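PDB 5IJA: hydrogenase-specific maturation endopeptidase from Thermococcus kodakarensis, which probably activates [NiFe] hydrogenase as a maturation endopeptidase, cutting a peptide from the precursor of the enzyme. Local coordinates for residues A[4-9]-A[53-58]; A[58-63]-A[117-122]; A[68-73]-A[112-117]. All blocks are in the same frame, centred on the assembly; numbering follows the deposited sequence.

Overall arrangement
Strand 3-8, at the N terminus, lies between the outer strand 33-37 and the central strand 52-59 of a five-stranded mixed sheet, and interaction 1 pairs it in parallel with 52-59, closing a loop that carries helix 18-28 and strand 33-37. The chain then leaves strand 52-59, turns back through strand 69-73, passes helices 76-80, 88-103 and 105-109, and returns as strand 111-118. Interaction 3, the antiparallel pairing of 69-73 with 111-118, lies within the longer loop that interaction 2 closes between the ends of 52-59 and 111-118. A58 is shared by interactions 1 and 2, I117 by 2 and 3. Together the three contacts join four neighbouring strands.

Interaction 1: residues A[4-9]-A[53-58]; sequences LILALG and IVIIDA
L4 to A7 pair in parallel with I53 to I56 at the centre of the chain, and branched aliphatic side chains fill both faces of the sheet. On the face of L4, L6, I53 and I55, the leucines and isoleucines interlock. The I53 side chain leans toward the N-terminal end of its strand and over to L4: CG1 stands beside the backbone N (chi1 -55°) and chi2 of -62° folds CD1 over until it meets L4 CB at 3.7 Å. Its other branch, CG2, touches L6 CD1, also at 3.7 Å, so this single isoleucine spans two leucines. L6 CD1 also brushes I55 CG1, while I55 CG2 packs on L8 CD1 at 3.8 Å. Here CG2 is the branch anti to the backbone N, which turns it toward L8 as CG1 serves L6. The opposite face carries I5, A7, V54 and I56; I5 CG1 lies alongside V54 CB, and I5 CG2 meets I56 CD1 at 4.1 Å. A7, small, adds little bulk there.

Four backbone bonds hold the strands, V54 N to L4 O, L6 N to V54 O, I56 N to L6 O and L8 N to I56 O. Toward the C-terminal end, D57 swings its carboxylate to L8, with OD1 3.8 Å from L8 CB. OD2 accepts a weak bond from F90 N, whereas OD1 has no partner in the model. Glycine suits position 9, where phi is 133° and a CB would jam against the preceding carbonyl. One water takes L8 O at 2.7 Å and reaches A58 N only weakly.

Beta-branched and leucine side chains suit this parallel, all-aliphatic pairing at the heart of an open alpha/beta sheet, where helix 88-103 covers L8 and I55. At its C-terminal end the hydrophobic pairing gives way to a buried carboxylate, packed on H89.

Interaction 2: residues A[58-63]-A[117-122]; sequences AILSDK and IVAKEI
I59 and V118 pair in parallel, near the C-terminal ends of strands 52-59 and 111-118. I59 CD1 touches V118 CG2 at 3.7 Å, the two side chains meeting at an oblique angle. With chi1 at 68°, I59 CG1 occupies the crowded position between backbone N and carbonyl carbon, close over I117 O. Both backbone polar groups of I59 are bonded across the pair: its N donates to I117 O, coming from above the carbonyl plane, and its O accepts A119 N at 2.9 Å in an almost straight bond of 176°. A119 CB lies 3.7 Å from I59 O, and L60 CD2 reaches back to pack on this small methyl at 4.1 Å. S61 CB adds a looser touch on V118 CG2.

Further out, I85 packs on I59, and helix 130-146 covers I117 through V132 and A139. D15 OD2 accepts from both K120 N and E121 N, tying this loop to D15, while K120 NZ forms a salt bridge with E131 and K63 NZ one with E84. Parallel strands leading into loops that diverge from their C-terminal edge are characteristic of alpha/beta folds, as in the sheet of this hydrogenase maturation protease family.

Interaction 3: residues A[68-73]-A[112-117]; sequences EVVHFS and IHFIGI
H71 CG lies anti to its backbone nitrogen (chi1 171°), whereas H113 CG sits beside its own (chi1 -72°); these two rotations bring the imidazoles together on one face of an antiparallel pair, against I142 and L146 of helix 130-146. Strand 69-73 is an outermost strand of the sheet. H71 NE2 and H113 ND1 are 2.9 Å apart in a nearly straight hydrogen bond whose donor may be either ring. The rings meet rim to rim, planes at 38°, neither covering the other. One face of H113 is covered by S73 CB, a CH-pi contact at 3.7 Å from the ring centroid. At its far nitrogen, H113 NE2 bonds to E111 OE2.

Farther along this face, V69 CG1 meets I115 CG2 at 3.5 Å. On the other face V70 CG2 lies 3.6 Å from G116 CA; a CB on residue 116 would clash there, so glycine suits the place. F72 and F114, both buried, approach obliquely beside I77 of helix 76-80. Backbone bonds run both ways in the V70–G116 and F72–F114 pairs.

The carboxylate of E111 could polarise the H113 imidazole, and the H71–H113 bond would couple the two rings, whichever carries the proton.

Interaction 1: residues A[4-9]-A[53-58]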
loop_
_atom_site.group_PDB
_atom_site.type_symbol
_atom_site.label_atom_id
_atom_site.label_comp_id
_atom_site.label_asym_id
_atom_site.label_seq_id
_atom_site.Cartn_x
_atom_site.Cartn_y
_atom_site.Cartn_z
ATOM N N LEU A 4 7.614 -3.054 8.222
ATOM C CA LEU A 4 6.246 -3.574 8.200
ATOM C C LEU A 4 5.571 -3.191 6.891
ATOM O O LEU A 4 5.648 -2.041 6.470
ATOM C CB LEU A 4 5.438 -3.038 9.383
ATOM C CG LEU A 4 3.925 -3.292 9.425
ATOM C CD1 LEU A 4 3.569 -4.783 9.428
ATOM C CD2 LEU A 4 3.328 -2.616 10.632
ATOM N N ILE A 5 4.932 -4.154 6.238
ATOM C CA ILE A 5 4.230 -3.881 4.984
ATOM C C ILE A 5 2.733 -3.817 5.250
ATOM O O ILE A 5 2.185 -4.704 5.886
ATOM C CB ILE A 5 4.561 -4.952 3.937
ATOM C CG1 ILE A 5 6.054 -4.863 3.570
ATOM C CG2 ILE A 5 3.673 -4.812 2.718
ATOM C CD1 ILE A 5 6.572 -6.065 2.834
ATOM N N LEU A 6 2.090 -2.736 4.811
ATOM C CA LEU A 6 0.649 -2.572 4.945
ATOM C C LEU A 6 0.002 -2.712 3.580
ATOM O O LEU A 6 0.232 -1.888 2.710
ATOM C CB LEU A 6 0.296 -1.207 5.531
ATOM C CG LEU A 6 0.926 -0.828 6.866
ATOM C CD1 LEU A 6 0.356 0.508 7.335
ATOM C CD2 LEU A 6 0.700 -1.929 7.886
ATOM N N ALA A 7 -0.800 -3.755 3.392
ATOM C CA ALA A 7 -1.480 -3.945 2.120
ATOM C C ALA A 7 -2.894 -3.417 2.218
ATOM O O ALA A 7 -3.646 -3.839 3.097
ATOM C CB ALA A 7 -1.485 -5.416 1.731
ATOM N N LEU A 8 -3.251 -2.522 1.300
ATOM C CA LEU A 8 -4.552 -1.861 1.290
ATOM C C LEU A 8 -5.305 -2.289 0.056
ATOM O O LEU A 8 -4.697 -2.722 -0.918
ATOM C CB LEU A 8 -4.432 -0.326 1.276
ATOM C CG LEU A 8 -3.440 0.437 2.160
ATOM C CD1 LEU A 8 -3.804 1.910 2.260
ATOM C CD2 LEU A 8 -3.322 -0.176 3.526
ATOM N N GLY A 9 -6.626 -2.134 0.088
ATOM C CA GLY A 9 -7.445 -2.396 -1.080
ATOM C C GLY A 9 -8.673 -3.238 -0.779
ATOM O O GLY A 9 -8.926 -3.623 0.362
ATOM N N ILE A 53 7.731 1.635 7.280
ATOM C CA ILE A 53 6.402 1.139 6.881
ATOM C C ILE A 53 6.248 1.251 5.370
ATOM O O ILE A 53 6.427 2.328 4.806
ATOM C CB ILE A 53 5.276 1.951 7.534
ATOM C CG1 ILE A 53 5.414 1.983 9.061
ATOM C CG2 ILE A 53 3.913 1.413 7.133
ATOM C CD1 ILE A 53 5.324 0.649 9.712
ATOM N N VAL A 54 5.878 0.161 4.711
ATOM C CA VAL A 54 5.713 0.188 3.271
ATOM C C VAL A 54 4.250 -0.065 2.932
ATOM O O VAL A 54 3.756 -1.170 3.132
ATOM C CB VAL A 54 6.571 -0.871 2.608
ATOM C CG1 VAL A 54 6.273 -0.918 1.131
ATOM C CG2 VAL A 54 8.050 -0.583 2.885
ATOM N N ILE A 55 3.567 0.958 2.434
ATOM C CA ILE A 55 2.141 0.860 2.101
ATOM C C ILE A 55 1.993 0.490 0.637
ATOM O O ILE A 55 2.632 1.092 -0.213
ATOM C CB ILE A 55 1.433 2.186 2.410
ATOM C CG1 ILE A 55 1.487 2.442 3.906
ATOM C CG2 ILE A 55 -0.020 2.181 1.939
ATOM C CD1 ILE A 55 1.219 3.876 4.251
ATOM N N ILE A 56 1.188 -0.506 0.338
ATOM C CA ILE A 56 0.957 -0.913 -1.027
ATOM C C ILE A 56 -0.525 -0.827 -1.323
ATOM O O ILE A 56 -1.314 -1.370 -0.624
ATOM C CB ILE A 56 1.458 -2.333 -1.330
ATOM C CG1 ILE A 56 2.874 -2.548 -0.844
ATOM C CG2 ILE A 56 1.423 -2.594 -2.811
ATOM C CD1 ILE A 56 3.475 -3.854 -1.263
ATOM N N ASP A 57 -0.864 -0.118 -2.381
ATOM C CA ASP A 57 -2.230 0.188 -2.708
ATOM C C ASP A 57 -2.523 0.237 -4.196
ATOM O O ASP A 57 -1.681 0.563 -4.974
ATOM C CB ASP A 57 -2.580 1.526 -2.085
ATOM C CG ASP A 57 -4.069 1.781 -2.017
ATOM O OD1 ASP A 57 -4.852 0.887 -2.291
ATOM O OD2 ASP A 57 -4.440 2.897 -1.691
ATOM N N ALA A 58 -3.762 -0.067 -4.549
ATOM C CA ALA A 58 -4.292 0.204 -5.884
ATOM C C ALA A 58 -4.619 1.685 -6.012
ATOM O O ALA A 58 -5.164 2.277 -5.085
ATOM C CB ALA A 58 -5.525 -0.634 -6.145
HETATM O O HOH W 1 -5.236 -2.753 -3.552
#

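Interaction 2: residues A[58-63]-A[117-122]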
loop_
_atom_site.group_PDB
_atom_site.type_symbol
_atom_site.label_atom_id
_atom_site.label_comp_id
_atom_site.label_asym_id
_atom_site.label_seq_id
_atom_site.Cartn_x
_atom_site.Cartn_y
_atom_site.Cartn_z
ATOM N N ALA A 58 -3.762 -0.067 -4.549
ATOM C CA ALA A 58 -4.292 0.204 -5.884
ATOM C C ALA A 58 -4.619 1.685 -6.012
ATOM O O ALA A 58 -5.164 2.277 -5.085
ATOM C CB ALA A 58 -5.525 -0.634 -6.145
ATOM N N ILE A 59 -4.279 2.292 -7.148
ATOM C CA ILE A 59 -4.528 3.716 -7.347
ATOM C C ILE A 59 -5.122 4.012 -8.722
ATOM O O ILE A 59 -5.045 3.188 -9.623
ATOM C CB ILE A 59 -3.250 4.559 -7.200
ATOM C CG1 ILE A 59 -2.275 4.258 -8.345
ATOM C CG2 ILE A 59 -2.627 4.359 -5.815
ATOM C CD1 ILE A 59 -1.115 5.215 -8.447
ATOM N N LEU A 60 -5.722 5.191 -8.860
ATOM C CA LEU A 60 -6.175 5.679 -10.157
ATOM C C LEU A 60 -5.335 6.871 -10.560
ATOM O O LEU A 60 -5.128 7.798 -9.779
ATOM C CB LEU A 60 -7.661 6.065 -10.135
ATOM C CG LEU A 60 -8.680 4.948 -9.877
ATOM C CD1 LEU A 60 -10.113 5.458 -9.992
ATOM C CD2 LEU A 60 -8.452 3.774 -10.816
ATOM N N SER A 61 -4.843 6.832 -11.789
ATOM C CA SER A 61 -4.097 7.942 -12.342
ATOM C C SER A 61 -4.441 8.091 -13.816
ATOM O O SER A 61 -4.944 7.154 -14.449
ATOM C CB SER A 61 -2.601 7.731 -12.156
ATOM O OG SER A 61 -1.858 8.771 -12.759
ATOM N N ASP A 62 -4.187 9.274 -14.356
ATOM C CA ASP A 62 -4.442 9.512 -15.768
ATOM C C ASP A 62 -3.185 10.000 -16.473
ATOM O O ASP A 62 -3.114 10.002 -17.701
ATOM C CB ASP A 62 -5.591 10.496 -15.935
ATOM C CG ASP A 62 -6.865 9.996 -15.291
ATOM O OD1 ASP A 62 -7.063 8.761 -15.255
ATOM O OD2 ASP A 62 -7.669 10.830 -14.815
ATOM N N LYS A 63 -2.195 10.414 -15.692
ATOM C CA LYS A 63 -0.879 10.703 -16.239
ATOM C C LYS A 63 -0.222 9.388 -16.650
ATOM O O LYS A 63 0.613 9.350 -17.556
ATOM C CB LYS A 63 -0.010 11.451 -15.217
ATOM C CG LYS A 63 1.494 11.471 -15.540
ATOM C CD LYS A 63 2.255 12.492 -14.698
ATOM C CE LYS A 63 3.763 12.351 -14.873
ATOM N NZ LYS A 63 4.515 12.618 -13.610
ATOM N N ILE A 117 -0.199 0.956 -7.366
ATOM C CA ILE A 117 -0.337 0.152 -8.576
ATOM C C ILE A 117 -1.528 0.663 -9.365
ATOM O O ILE A 117 -2.669 0.592 -8.892
ATOM C CB ILE A 117 -0.521 -1.339 -8.250
ATOM C CG1 ILE A 117 0.653 -1.849 -7.409
ATOM C CG2 ILE A 117 -0.662 -2.165 -9.535
ATOM C CD1 ILE A 117 0.349 -3.156 -6.681
ATOM N N VAL A 118 -1.265 1.191 -10.558
ATOM C CA VAL A 118 -2.312 1.865 -11.319
ATOM C C VAL A 118 -3.298 0.850 -11.886
ATOM O O VAL A 118 -2.953 -0.002 -12.703
ATOM C CB VAL A 118 -1.732 2.740 -12.456
ATOM C CG1 VAL A 118 -2.854 3.337 -13.292
ATOM C CG2 VAL A 118 -0.859 3.841 -11.892
ATOM N N ALA A 119 -4.537 0.951 -11.420
ATOM C CA ALA A 119 -5.583 0.021 -11.780
ATOM C C ALA A 119 -6.115 0.281 -13.193
ATOM O O ALA A 119 -5.918 1.356 -13.761
ATOM C CB ALA A 119 -6.717 0.110 -10.775
ATOM N N LYS A 120 -6.794 -0.716 -13.737
ATOM C CA LYS A 120 -7.447 -0.589 -15.036
ATOM C C LYS A 120 -8.955 -0.803 -14.893
ATOM O O LYS A 120 -9.756 0.055 -15.263
ATOM C CB LYS A 120 -6.867 -1.593 -16.028
ATOM C CG LYS A 120 -7.575 -1.612 -17.369
ATOM C CD LYS A 120 -7.219 -2.861 -18.153
ATOM C CE LYS A 120 -7.630 -2.726 -19.609
ATOM N NZ LYS A 120 -7.634 -4.051 -20.278
ATOM N N GLU A 121 -9.329 -1.961 -14.356
ATOM C CA GLU A 121 -10.727 -2.284 -14.099
ATOM C C GLU A 121 -11.000 -2.375 -12.599
ATOM O O GLU A 121 -10.596 -3.339 -11.947
ATOM C CB GLU A 121 -11.107 -3.601 -14.782
ATOM N N ILE A 122 -11.677 -1.367 -12.053
ATOM C CA ILE A 122 -12.059 -1.376 -10.641
ATOM C C ILE A 122 -13.533 -1.734 -10.492
ATOM O O ILE A 122 -14.249 -1.123 -9.711
ATOM C CB ILE A 122 -11.792 -0.013 -9.960
#

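Interaction 3: residues A[68-73]-A[112-117]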
loop_
_atom_site.group_PDB
_atom_site.type_symbol
_atom_site.label_atom_id
_atom_site.label_comp_id
_atom_site.label_asym_id
_atom_site.label_seq_id
_atom_site.Cartn_x
_atom_site.Cartn_y
_atom_site.Cartn_z
ATOM N N GLU A 68 1.145 0.383 -14.339
ATOM C CA GLU A 68 2.260 1.213 -13.896
ATOM C C GLU A 68 2.349 1.238 -12.377
ATOM O O GLU A 68 1.339 1.116 -11.693
ATOM C CB GLU A 68 2.107 2.643 -14.401
ATOM C CG GLU A 68 3.391 3.292 -14.848
ATOM C CD GLU A 68 3.610 3.114 -16.328
ATOM O OE1 GLU A 68 3.081 3.944 -17.100
ATOM O OE2 GLU A 68 4.286 2.133 -16.711
ATOM N N VAL A 69 3.552 1.417 -11.854
ATOM C CA VAL A 69 3.731 1.501 -10.411
ATOM C C VAL A 69 4.465 2.784 -10.005
ATOM O O VAL A 69 5.457 3.169 -10.624
ATOM C CB VAL A 69 4.494 0.279 -9.880
ATOM C CG1 VAL A 69 4.758 0.428 -8.404
ATOM C CG2 VAL A 69 3.714 -1.010 -10.173
ATOM N N VAL A 70 3.955 3.450 -8.973
ATOM C CA VAL A 70 4.626 4.605 -8.400
ATOM C C VAL A 70 5.187 4.251 -7.037
ATOM O O VAL A 70 4.687 3.339 -6.372
ATOM C CB VAL A 70 3.685 5.801 -8.253
ATOM C CG1 VAL A 70 3.144 6.203 -9.602
ATOM C CG2 VAL A 70 2.534 5.459 -7.299
ATOM N N HIS A 71 6.217 4.985 -6.622
ATOM C CA HIS A 71 6.845 4.792 -5.316
ATOM C C HIS A 71 7.271 6.128 -4.748
ATOM O O HIS A 71 8.206 6.747 -5.247
ATOM C CB HIS A 71 8.051 3.852 -5.416
ATOM C CG HIS A 71 8.875 3.774 -4.165
ATOM N ND1 HIS A 71 10.185 3.346 -4.169
ATOM C CD2 HIS A 71 8.573 4.045 -2.871
ATOM C CE1 HIS A 71 10.661 3.377 -2.936
ATOM N NE2 HIS A 71 9.702 3.796 -2.130
ATOM N N PHE A 72 6.583 6.563 -3.697
ATOM C CA PHE A 72 6.909 7.807 -3.022
ATOM C C PHE A 72 7.243 7.535 -1.564
ATOM O O PHE A 72 6.853 6.502 -1.008
ATOM C CB PHE A 72 5.742 8.792 -3.115
ATOM C CG PHE A 72 5.181 8.942 -4.494
ATOM C CD1 PHE A 72 6.003 9.280 -5.558
ATOM C CD2 PHE A 72 3.830 8.740 -4.731
ATOM C CE1 PHE A 72 5.486 9.417 -6.828
ATOM C CE2 PHE A 72 3.304 8.874 -5.996
ATOM C CZ PHE A 72 4.132 9.213 -7.049
ATOM N N SER A 73 7.953 8.457 -0.928
ATOM C CA SER A 73 8.215 8.306 0.497
ATOM C C SER A 73 8.274 9.637 1.218
ATOM O O SER A 73 8.555 10.671 0.612
ATOM C CB SER A 73 9.517 7.535 0.725
ATOM O OG SER A 73 10.633 8.321 0.371
ATOM N N ILE A 112 8.034 6.265 6.094
ATOM C CA ILE A 112 6.869 5.787 5.356
ATOM C C ILE A 112 7.111 5.773 3.852
ATOM O O ILE A 112 7.573 6.754 3.285
ATOM C CB ILE A 112 5.625 6.648 5.617
ATOM C CG1 ILE A 112 5.450 6.924 7.113
ATOM C CG2 ILE A 112 4.378 5.973 5.006
ATOM C CD1 ILE A 112 5.241 5.689 7.961
ATOM N N HIS A 113 6.763 4.655 3.221
ATOM C CA HIS A 113 6.864 4.475 1.781
ATOM C C HIS A 113 5.509 4.105 1.216
ATOM O O HIS A 113 4.739 3.391 1.868
ATOM C CB HIS A 113 7.875 3.365 1.450
ATOM C CG HIS A 113 9.297 3.752 1.693
ATOM N ND1 HIS A 113 10.133 4.165 0.680
ATOM C CD2 HIS A 113 10.032 3.792 2.829
ATOM C CE1 HIS A 113 11.320 4.452 1.181
ATOM N NE2 HIS A 113 11.290 4.223 2.480
ATOM N N PHE A 114 5.218 4.576 0.009
ATOM C CA PHE A 114 3.934 4.310 -0.641
ATOM C C PHE A 114 4.229 3.734 -2.006
ATOM O O PHE A 114 4.915 4.343 -2.816
ATOM C CB PHE A 114 3.073 5.589 -0.772
ATOM C CG PHE A 114 1.755 5.363 -1.445
ATOM C CD1 PHE A 114 1.641 5.449 -2.827
ATOM C CD2 PHE A 114 0.623 5.055 -0.705
ATOM C CE1 PHE A 114 0.424 5.215 -3.455
ATOM C CE2 PHE A 114 -0.610 4.824 -1.333
ATOM C CZ PHE A 114 -0.704 4.911 -2.711
ATOM N N ILE A 115 3.683 2.550 -2.260
ATOM C CA ILE A 115 3.756 1.936 -3.571
ATOM C C ILE A 115 2.351 1.871 -4.131
ATOM O O ILE A 115 1.469 1.243 -3.531
ATOM C CB ILE A 115 4.352 0.525 -3.499
ATOM C CG1 ILE A 115 5.704 0.574 -2.787
ATOM C CG2 ILE A 115 4.483 -0.058 -4.912
ATOM C CD1 ILE A 115 6.313 -0.838 -2.533
ATOM N N GLY A 116 2.130 2.546 -5.256
ATOM C CA GLY A 116 0.821 2.566 -5.883
ATOM C C GLY A 116 0.805 1.806 -7.197
ATOM O O GLY A 116 1.693 1.977 -8.034
ATOM N N ILE A 117 -0.199 0.956 -7.366
ATOM C CA ILE A 117 -0.337 0.152 -8.576
ATOM C C ILE A 117 -1.528 0.663 -9.365
ATOM O O ILE A 117 -2.669 0.592 -8.892
ATOM C CB ILE A 117 -0.521 -1.339 -8.250
ATOM C CG1 ILE A 117 0.653 -1.849 -7.409
ATOM C CG2 ILE A 117 -0.662 -2.165 -9.535
ATOM C CD1 ILE A 117 0.349 -3.156 -6.681
#